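Local coordinates for YaeQ family protein (Pseudomonas syringae pv. tomato, PDB 2OT9), which is of unknown function but belongs to the YaeQ family of the PDDEXK nuclease-like clan and binds meso-tartaric acid in this crystal, at residues V78-L92 against C95-S109. Numbering follows the deposited sequence.
With SRT (S,R meso-tartaric acid), chain C.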
ATOM      1  N   VAL A  78      10.153  -8.039  11.578  1.00 23.36           N
ATOM      2  CA  VAL A  78       9.620  -7.166  10.542  1.00 22.46           C
ATOM      3  C   VAL A  78      10.728  -6.347   9.895  1.00 22.50           C
ATOM      4  O   VAL A  78      11.452  -5.629  10.573  1.00 22.47           O
ATOM      5  CB  VAL A  78       8.503  -6.249  11.088  1.00 23.04           C
ATOM      6  CG1 VAL A  78       7.851  -5.459   9.955  1.00 22.05           C
ATOM      7  CG2 VAL A  78       7.446  -7.078  11.858  1.00 23.02           C
ATOM      8  N   LEU A  79      10.857  -6.476   8.578  1.00 22.07           N
ATOM      9  CA  LEU A  79      11.743  -5.637   7.773  1.00 21.98           C
ATOM     10  C   LEU A  79      11.011  -4.373   7.310  1.00 22.32           C
ATOM     11  O   LEU A  79      11.599  -3.289   7.226  1.00 22.70           O
ATOM     12  CB  LEU A  79      12.250  -6.432   6.548  1.00 22.15           C
ATOM     13  CG  LEU A  79      13.060  -7.710   6.852  1.00 22.96           C
ATOM     14  CD1 LEU A  79      13.573  -8.397   5.611  1.00 24.37           C
ATOM     15  CD2 LEU A  79      14.210  -7.395   7.765  1.00 24.32           C
ATOM     16  N   HIS A  80       9.719  -4.506   7.014  1.00 21.86           N
ATOM     17  CA  HIS A  80       8.968  -3.411   6.411  1.00 22.12           C
ATOM     18  C   HIS A  80       7.535  -3.501   6.889  1.00 21.69           C
ATOM     19  O   HIS A  80       6.892  -4.536   6.740  1.00 21.87           O
ATOM     20  CB  HIS A  80       9.063  -3.493   4.864  1.00 22.27           C
ATOM     21  CG  HIS A  80       8.632  -2.250   4.129  1.00 22.83           C
ATOM     22  ND1 HIS A  80       8.421  -1.031   4.743  1.00 23.72           N
ATOM     23  CD2 HIS A  80       8.435  -2.034   2.805  1.00 22.34           C
ATOM     24  CE1 HIS A  80       8.085  -0.131   3.835  1.00 20.64           C
ATOM     25  NE2 HIS A  80       8.092  -0.712   2.652  1.00 24.52           N
ATOM     26  N   TRP A  81       7.056  -2.411   7.483  1.00 21.42           N
ATOM     27  CA  TRP A  81       5.696  -2.309   8.001  1.00 22.15           C
ATOM     28  C   TRP A  81       4.948  -1.287   7.150  1.00 21.68           C
ATOM     29  O   TRP A  81       5.289  -0.110   7.163  1.00 20.98           O
ATOM     30  CB  TRP A  81       5.745  -1.832   9.467  1.00 22.32           C
ATOM     31  CG  TRP A  81       4.420  -1.808  10.192  1.00 23.52           C
ATOM     32  CD1 TRP A  81       3.425  -0.874  10.062  1.00 24.66           C
ATOM     33  CD2 TRP A  81       3.969  -2.732  11.201  1.00 24.98           C
ATOM     34  NE1 TRP A  81       2.373  -1.172  10.907  1.00 24.38           N
ATOM     35  CE2 TRP A  81       2.687  -2.299  11.626  1.00 25.67           C
ATOM     36  CE3 TRP A  81       4.530  -3.875  11.796  1.00 25.14           C
ATOM     37  CZ2 TRP A  81       1.947  -2.986  12.595  1.00 23.82           C
ATOM     38  CZ3 TRP A  81       3.790  -4.555  12.770  1.00 24.74           C
ATOM     39  CH2 TRP A  81       2.509  -4.111  13.146  1.00 25.27           C
ATOM     40  N   ILE A  82       3.920  -1.731   6.419  1.00 21.78           N
ATOM     41  CA  ILE A  82       3.205  -0.829   5.517  1.00 21.66           C
ATOM     42  C   ILE A  82       1.759  -0.616   5.934  1.00 22.53           C
ATOM     43  O   ILE A  82       0.978  -1.571   6.024  1.00 22.42           O
ATOM     44  CB  ILE A  82       3.234  -1.350   4.064  1.00 21.87           C
ATOM     45  CG1 ILE A  82       4.668  -1.733   3.676  1.00 21.03           C
ATOM     46  CG2 ILE A  82       2.657  -0.298   3.095  1.00 21.24           C
ATOM     47  CD1 ILE A  82       4.854  -2.301   2.252  1.00 21.61           C
ATOM     48  N   GLU A  83       1.384   0.639   6.150  1.00 22.39           N
ATOM     49  CA  GLU A  83      -0.028   0.960   6.378  1.00 23.47           C
ATOM     50  C   GLU A  83      -0.622   1.689   5.181  1.00 23.17           C
ATOM     51  O   GLU A  83       0.107   2.191   4.319  1.00 22.94           O
ATOM     52  CB  GLU A  83      -0.183   1.839   7.625  1.00 23.07           C
ATOM     53  CG  GLU A  83       0.261   1.172   8.930  1.00 26.73           C
ATOM     54  CD  GLU A  83      -0.657   0.020   9.402  1.00 29.95           C
ATOM     55  OE1 GLU A  83      -1.551  -0.465   8.646  1.00 32.82           O
ATOM     56  OE2 GLU A  83      -0.460  -0.416  10.546  1.00 28.27           O
ATOM     57  N   VAL A  84      -1.948   1.743   5.138  1.00 22.76           N
ATOM     58  CA  VAL A  84      -2.660   2.537   4.135  1.00 23.93           C
ATOM     59  C   VAL A  84      -3.723   3.384   4.844  1.00 24.10           C
ATOM     60  O   VAL A  84      -4.208   3.008   5.914  1.00 24.76           O
ATOM     61  CB  VAL A  84      -3.285   1.675   2.985  1.00 24.02           C
ATOM     62  CG1 VAL A  84      -2.213   0.759   2.331  1.00 23.78           C
ATOM     63  CG2 VAL A  84      -4.452   0.853   3.484  1.00 24.35           C
ATOM     64  N   GLY A  85      -4.075   4.514   4.256  1.00 23.88           N
ATOM     65  CA  GLY A  85      -5.151   5.345   4.814  1.00 24.42           C
ATOM     66  C   GLY A  85      -4.614   6.455   5.700  1.00 25.04           C
ATOM     67  O   GLY A  85      -3.629   7.111   5.348  1.00 25.63           O
ATOM     68  N   GLN A  86      -5.234   6.638   6.865  1.00 24.82           N
ATOM     69  CA  GLN A  86      -4.928   7.774   7.726  1.00 24.69           C
ATOM     70  C   GLN A  86      -4.690   7.341   9.181  1.00 24.87           C
ATOM     71  O   GLN A  86      -5.428   7.765  10.075  1.00 24.97           O
ATOM     72  CB  GLN A  86      -6.057   8.816   7.631  1.00 24.76           C
ATOM     73  CG  GLN A  86      -6.187   9.439   6.228  1.00 24.48           C
ATOM     74  CD  GLN A  86      -7.290  10.469   6.108  1.00 25.17           C
ATOM     75  OE1 GLN A  86      -7.762  11.026   7.103  1.00 22.25           O
ATOM     76  NE2 GLN A  86      -7.717  10.723   4.877  1.00 23.38           N
ATOM     77  N   PRO A  87      -3.655   6.508   9.431  1.00 24.66           N
ATOM     78  CA  PRO A  87      -3.358   6.145  10.830  1.00 24.80           C
ATOM     79  C   PRO A  87      -2.875   7.379  11.590  1.00 24.57           C
ATOM     80  O   PRO A  87      -2.321   8.295  10.970  1.00 24.28           O
ATOM     81  CB  PRO A  87      -2.223   5.126  10.703  1.00 24.20           C
ATOM     82  CG  PRO A  87      -1.568   5.441   9.382  1.00 25.63           C
ATOM     83  CD  PRO A  87      -2.687   5.913   8.482  1.00 24.51           C
ATOM     84  N   ASP A  88      -3.099   7.430  12.899  1.00 24.39           N
ATOM     85  CA  ASP A  88      -2.641   8.579  13.686  1.00 24.74           C
ATOM     86  C   ASP A  88      -1.149   8.483  14.045  1.00 24.11           C
ATOM     87  O   ASP A  88      -0.512   7.451  13.823  1.00 23.37           O
ATOM     88  CB  ASP A  88      -3.557   8.857  14.911  1.00 25.37           C
ATOM     89  CG  ASP A  88      -3.521   7.753  15.981  1.00 27.84           C
ATOM     90  OD1 ASP A  88      -2.493   7.052  16.139  1.00 30.15           O
ATOM     91  OD2 ASP A  88      -4.539   7.619  16.713  0.80 30.60           O
ATOM     92  N   ALA A  89      -0.600   9.565  14.598  1.00 23.63           N
ATOM     93  CA  ALA A  89       0.818   9.628  14.924  1.00 23.24           C
ATOM     94  C   ALA A  89       1.213   8.631  16.012  1.00 23.34           C
ATOM     95  O   ALA A  89       2.340   8.174  16.031  1.00 24.13           O
ATOM     96  CB  ALA A  89       1.205  11.056  15.350  1.00 23.38           C
ATOM     97  N   ASP A  90       0.310   8.342  16.947  1.00 23.27           N
ATOM     98  CA  ASP A  90       0.593   7.345  17.985  1.00 23.54           C
ATOM     99  C   ASP A  90       0.837   5.966  17.351  1.00 23.88           C
ATOM    100  O   ASP A  90       1.808   5.286  17.682  1.00 24.19           O
ATOM    101  CB  ASP A  90      -0.529   7.289  19.032  1.00 23.28           C
ATOM    102  CG  ASP A  90      -0.572   8.536  19.919  1.00 23.44           C
ATOM    103  OD1 ASP A  90       0.433   8.828  20.586  1.00 21.59           O
ATOM    104  OD2 ASP A  90      -1.628   9.203  19.971  1.00 24.89           O
ATOM    105  N   ARG A  91      -0.011   5.584  16.406  1.00 25.23           N
ATOM    106  CA  ARG A  91       0.093   4.262  15.764  1.00 25.76           C
ATOM    107  C   ARG A  91       1.381   4.161  14.960  1.00 25.88           C
ATOM    108  O   ARG A  91       2.106   3.162  15.046  1.00 26.44           O
ATOM    109  CB  ARG A  91      -1.118   3.969  14.856  1.00 25.96           C
ATOM    110  CG  ARG A  91      -1.010   2.575  14.198  1.00 28.21           C
ATOM    111  CD  ARG A  91      -2.267   2.077  13.487  1.00 32.41           C
ATOM    112  NE  ARG A  91      -1.985   0.784  12.835  1.00 32.68           N
ATOM    113  CZ  ARG A  91      -2.061  -0.407  13.426  1.00 33.86           C
ATOM    114  NH1 ARG A  91      -2.439  -0.514  14.701  1.00 32.59           N
ATOM    115  NH2 ARG A  91      -1.778  -1.511  12.729  1.00 32.36           N
ATOM    116  N   LEU A  92       1.679   5.208  14.198  1.00 26.10           N
ATOM    117  CA  LEU A  92       2.945   5.278  13.462  1.00 26.22           C
ATOM    118  C   LEU A  92       4.140   5.206  14.394  1.00 26.62           C
ATOM    119  O   LEU A  92       5.117   4.533  14.079  1.00 26.51           O
ATOM    120  CB  LEU A  92       3.017   6.548  12.605  1.00 26.07           C
ATOM    121  CG  LEU A  92       2.060   6.517  11.407  1.00 27.02           C
ATOM    122  CD1 LEU A  92       2.060   7.855  10.699  1.00 28.37           C
ATOM    123  CD2 LEU A  92       2.399   5.391  10.414  1.00 26.75           C
ATOM    124  N   CYS A  95       4.185   1.389  15.894  1.00 30.11           N
ATOM    125  CA  CYS A  95       4.497   0.422  14.849  1.00 32.37           C
ATOM    126  C   CYS A  95       5.936   0.564  14.373  1.00 31.78           C
ATOM    127  O   CYS A  95       6.622  -0.440  14.209  1.00 32.99           O
ATOM    128  CB  CYS A  95       3.508   0.509  13.683  1.00 31.94           C
ATOM    129  SG  CYS A  95       1.812   0.001  14.148  1.00 38.71           S
ATOM    130  N   SER A  96       6.406   1.801  14.194  1.00 32.02           N
ATOM    131  CA  SER A  96       7.757   2.068  13.676  1.00 31.90           C
ATOM    132  C   SER A  96       8.853   1.483  14.539  1.00 32.68           C
ATOM    133  O   SER A  96       9.946   1.186  14.044  1.00 33.05           O
ATOM    134  CB  SER A  96       8.005   3.564  13.483  1.00 31.54           C
ATOM    135  OG  SER A  96       8.096   4.225  14.731  1.00 31.18           O
ATOM    136  N   ARG A  97       8.557   1.331  15.829  1.00 33.11           N
ATOM    137  CA  ARG A  97       9.452   0.688  16.771  1.00 33.77           C
ATOM    138  C   ARG A  97       9.571  -0.818  16.520  1.00 33.89           C
ATOM    139  O   ARG A  97      10.543  -1.430  16.952  1.00 34.75           O
ATOM    140  CB  ARG A  97       8.984   0.955  18.213  1.00 34.07           C
ATOM    141  CG  ARG A  97       9.020   2.429  18.567  1.00 34.61           C
ATOM    142  CD  ARG A  97       8.596   2.706  19.999  1.00 35.91           C
ATOM    143  NE  ARG A  97       8.623   4.146  20.244  1.00 36.23           N
ATOM    144  CZ  ARG A  97       8.123   4.748  21.322  1.00 36.40           C
ATOM    145  NH1 ARG A  97       7.544   4.038  22.289  1.00 35.09           N
ATOM    146  NH2 ARG A  97       8.209   6.069  21.426  1.00 35.31           N
ATOM    147  N   ARG A  98       8.578  -1.395  15.844  1.00 34.02           N
ATOM    148  CA  ARG A  98       8.511  -2.841  15.575  1.00 33.85           C
ATOM    149  C   ARG A  98       9.261  -3.272  14.294  1.00 33.09           C
ATOM    150  O   ARG A  98       9.424  -4.472  14.059  1.00 33.32           O
ATOM    151  CB  ARG A  98       7.045  -3.314  15.506  1.00 34.04           C
ATOM    152  CG  ARG A  98       6.360  -3.546  16.857  1.00 37.19           C
ATOM    153  CD  ARG A  98       4.896  -4.016  16.724  1.00 39.41           C
ATOM    154  NE  ARG A  98       4.772  -5.438  16.361  1.00 41.43           N
ATOM    155  CZ  ARG A  98       3.616  -6.073  16.131  0.85 41.85           C
ATOM    156  NH1 ARG A  98       3.620  -7.356  15.797  1.00 42.55           N
ATOM    157  NH2 ARG A  98       2.451  -5.438  16.232  1.00 41.97           N
ATOM    158  N   THR A  99       9.759  -2.305  13.515  1.00 31.94           N
ATOM    159  CA  THR A  99      10.264  -2.547  12.141  1.00 30.88           C
ATOM    160  C   THR A  99      11.501  -1.690  11.831  1.00 30.58           C
ATOM    161  O   THR A  99      11.749  -0.682  12.497  1.00 30.53           O
ATOM    162  CB  THR A  99       9.139  -2.210  11.114  1.00 30.70           C
ATOM    163  OG1 THR A  99       9.529  -2.557   9.776  1.00 30.31           O
ATOM    164  CG2 THR A  99       8.770  -0.729  11.178  1.00 29.31           C
ATOM    165  N   GLU A 100      12.266  -2.077  10.813  1.00 29.70           N
ATOM    166  CA  GLU A 100      13.386  -1.258  10.337  1.00 29.47           C
ATOM    167  C   GLU A 100      12.900  -0.140   9.393  1.00 28.50           C
ATOM    168  O   GLU A 100      13.537   0.913   9.244  1.00 28.68           O
ATOM    169  CB  GLU A 100      14.404  -2.144   9.606  1.00 30.65           C
ATOM    170  CG  GLU A 100      15.662  -1.396   9.126  1.00 33.92           C
ATOM    171  CD  GLU A 100      16.930  -2.229   9.244  1.00 38.68           C
ATOM    172  OE1 GLU A 100      17.787  -1.893  10.105  1.00 39.55           O
ATOM    173  OE2 GLU A 100      17.058  -3.218   8.484  1.00 40.51           O
ATOM    174  N   ARG A 101      11.780  -0.392   8.738  1.00 26.47           N
ATOM    175  CA  ARG A 101      11.232   0.561   7.774  1.00 25.33           C
ATOM    176  C   ARG A 101       9.738   0.601   7.937  1.00 23.97           C
ATOM    177  O   ARG A 101       9.092  -0.437   8.006  1.00 23.39           O
ATOM    178  CB  ARG A 101      11.591   0.163   6.340  1.00 25.65           C
ATOM    179  CG  ARG A 101      11.058   1.144   5.303  1.00 27.19           C
ATOM    180  CD  ARG A 101      11.529   0.806   3.901  1.00 30.40           C
ATOM    181  NE  ARG A 101      11.405   2.006   3.085  1.00 36.18           N
ATOM    182  CZ  ARG A 101      12.386   2.894   2.916  1.00 37.06           C
ATOM    183  NH1 ARG A 101      12.165   3.960   2.179  1.00 37.69           N
ATOM    184  NH2 ARG A 101      13.589   2.712   3.471  1.00 38.01           N
ATOM    185  N   THR A 102       9.195   1.806   8.016  1.00 22.75           N
ATOM    186  CA  THR A 102       7.756   1.988   8.065  1.00 22.92           C
ATOM    187  C   THR A 102       7.339   2.802   6.855  1.00 22.74           C
ATOM    188  O   THR A 102       7.947   3.840   6.567  1.00 21.71           O
ATOM    189  CB  THR A 102       7.351   2.762   9.329  1.00 22.46           C
ATOM    190  OG1 THR A 102       7.840   2.077  10.467  1.00 24.50           O
ATOM    191  CG2 THR A 102       5.830   2.880   9.466  1.00 24.55           C
ATOM    192  N   SER A 103       6.298   2.352   6.154  1.00 22.54           N
ATOM    193  CA  SER A 103       5.774   3.139   5.049  1.00 23.03           C
ATOM    194  C   SER A 103       4.284   3.320   5.194  1.00 22.92           C
ATOM    195  O   SER A 103       3.595   2.463   5.720  1.00 22.92           O
ATOM    196  CB  SER A 103       6.098   2.523   3.671  1.00 22.55           C
ATOM    197  OG  SER A 103       7.507   2.473   3.488  1.00 25.42           O
ATOM    198  N   LEU A 104       3.791   4.435   4.686  1.00 22.76           N
ATOM    199  CA  LEU A 104       2.352   4.643   4.642  1.00 22.23           C
ATOM    200  C   LEU A 104       1.981   5.162   3.267  1.00 22.77           C
ATOM    201  O   LEU A 104       2.560   6.165   2.799  1.00 21.77           O
ATOM    202  CB  LEU A 104       1.924   5.641   5.718  1.00 21.72           C
ATOM    203  CG  LEU A 104       0.518   6.244   5.576  1.00 20.56           C
ATOM    204  CD1 LEU A 104      -0.584   5.160   5.744  1.00 18.63           C
ATOM    205  CD2 LEU A 104       0.326   7.370   6.584  1.00 21.54           C
ATOM    206  N   LEU A 105       1.015   4.493   2.619  1.00 22.85           N
ATOM    207  CA  LEU A 105       0.346   5.072   1.461  1.00 23.62           C
ATOM    208  C   LEU A 105      -0.972   5.680   1.915  1.00 24.33           C
ATOM    209  O   LEU A 105      -1.968   4.961   2.120  1.00 23.20           O
ATOM    210  CB  LEU A 105       0.063   4.030   0.360  1.00 23.95           C
ATOM    211  CG  LEU A 105       1.181   3.604  -0.569  1.00 26.22           C
ATOM    212  CD1 LEU A 105       0.609   2.793  -1.722  1.00 23.38           C
ATOM    213  CD2 LEU A 105       1.930   4.857  -1.102  1.00 24.92           C
ATOM    214  N   ALA A 106      -0.975   6.998   2.066  1.00 23.84           N
ATOM    215  CA  ALA A 106      -2.123   7.716   2.572  1.00 24.60           C
ATOM    216  C   ALA A 106      -3.095   7.986   1.418  1.00 25.09           C
ATOM    217  O   ALA A 106      -2.671   8.053   0.265  1.00 25.27           O
ATOM    218  CB  ALA A 106      -1.659   9.024   3.213  1.00 24.30           C
ATOM    219  N   TYR A 107      -4.387   8.088   1.715  1.00 24.96           N
ATOM    220  CA  TYR A 107      -5.370   8.480   0.696  1.00 25.34           C
ATOM    221  C   TYR A 107      -6.537   9.161   1.372  1.00 26.18           C
ATOM    222  O   TYR A 107      -6.634   9.157   2.607  1.00 25.29           O
ATOM    223  CB  TYR A 107      -5.817   7.279  -0.167  1.00 25.54           C
ATOM    224  CG  TYR A 107      -6.749   6.321   0.548  1.00 24.42           C
ATOM    225  CD1 TYR A 107      -8.149   6.434   0.397  1.00 24.49           C
ATOM    226  CD2 TYR A 107      -6.245   5.301   1.343  1.00 23.47           C
ATOM    227  CE1 TYR A 107      -9.011   5.571   1.054  1.00 24.56           C
ATOM    228  CE2 TYR A 107      -7.108   4.416   2.031  1.00 23.79           C
ATOM    229  CZ  TYR A 107      -8.487   4.562   1.870  1.00 24.07           C
ATOM    230  OH  TYR A 107      -9.349   3.715   2.537  1.00 25.11           O
ATOM    231  N   GLY A 108      -7.419   9.748   0.562  1.00 26.87           N
ATOM    232  CA  GLY A 108      -8.487  10.588   1.070  1.00 28.06           C
ATOM    233  C   GLY A 108      -7.990  12.016   1.179  1.00 29.32           C
ATOM    234  O   GLY A 108      -6.831  12.312   0.847  1.00 29.82           O
ATOM    235  N   SER A 109      -8.874  12.887   1.653  1.00 29.53           N
ATOM    236  CA  SER A 109      -8.571  14.277   1.942  1.00 30.21           C
ATOM    237  C   SER A 109      -7.617  14.359   3.140  1.00 29.34           C
ATOM    238  O   SER A 109      -7.947  13.908   4.239  1.00 29.29           O
ATOM    239  CB  SER A 109      -9.877  15.019   2.244  1.00 30.54           C
ATOM    240  OG  SER A 109      -9.636  16.240   2.926  0.70 33.34           O
TER
HETATM  241  O1  SRT C 201      -6.953   4.704   7.594  1.00 36.00           O
HETATM  242  O11 SRT C 201      -7.555   4.816   9.688  1.00 38.93           O
HETATM  243  C1  SRT C 201      -7.184   4.171   8.689  1.00 38.28           C
HETATM  244  C2  SRT C 201      -6.967   2.682   8.756  0.60 40.03           C
HETATM  245  O2  SRT C 201      -8.053   1.907   9.289  1.00 41.51           O
HETATM  246  C3  SRT C 201      -5.688   2.472   9.533  1.00 39.46           C
HETATM  247  O3  SRT C 201      -4.665   2.710   8.560  1.00 36.89           O
HETATM  248  C4  SRT C 201      -5.603   1.087  10.142  0.60 39.48           C
HETATM  249  O4  SRT C 201      -5.948   0.059   9.497  1.00 40.20           O
HETATM  250  O41 SRT C 201      -5.175   1.015  11.313  0.60 39.08           O
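W81 and C95 meet where strand 78-84 and helix 89-96 come together: the cysteine CB lies over one indole face, 3.7 Å from the centroid of the five-membered ring, in a CH-pi contact, while SG sits obliquely to it. The guanidinium of R98 turns one face to W81 CZ3, its plane 58° from that of the indole, and its NH2 bonds to D65 O. The indole NE1 donates to E83 OE2 (3.0 Å), meeting it from above the carboxylate plane. That oxygen also receives both R91 NH2 (2.8 Å) and R91 NE in a side-on salt bridge, while E83 OE1 accepts from A68 N; both buried carboxylate oxygens are thus satisfied. R91, extended with CG anti to the backbone N (chi1 -179°), lies between C95 SG on one guanidinium face and tartrate O41 over the other, and its NH1 reaches V64 O.

Along the sheet, the parallel strands pair from W81 N to R101 O (2.9 Å) through G85 N to L105 O (3.0 Å), and T99 OG1 adds a second bond to R101 O. G85 O, by contrast, is buried without a partner. Beyond it, Q86 NE2 donates almost straight to Y107 O (3.0 Å, 174°), Q86 N donates to tartrate O1, and tartrate O3 donates to V84 O. This is a beta-alpha-beta crossover whose strand-to-helix turn, at the first strand's C-terminal end, forms part of the tartrate pocket.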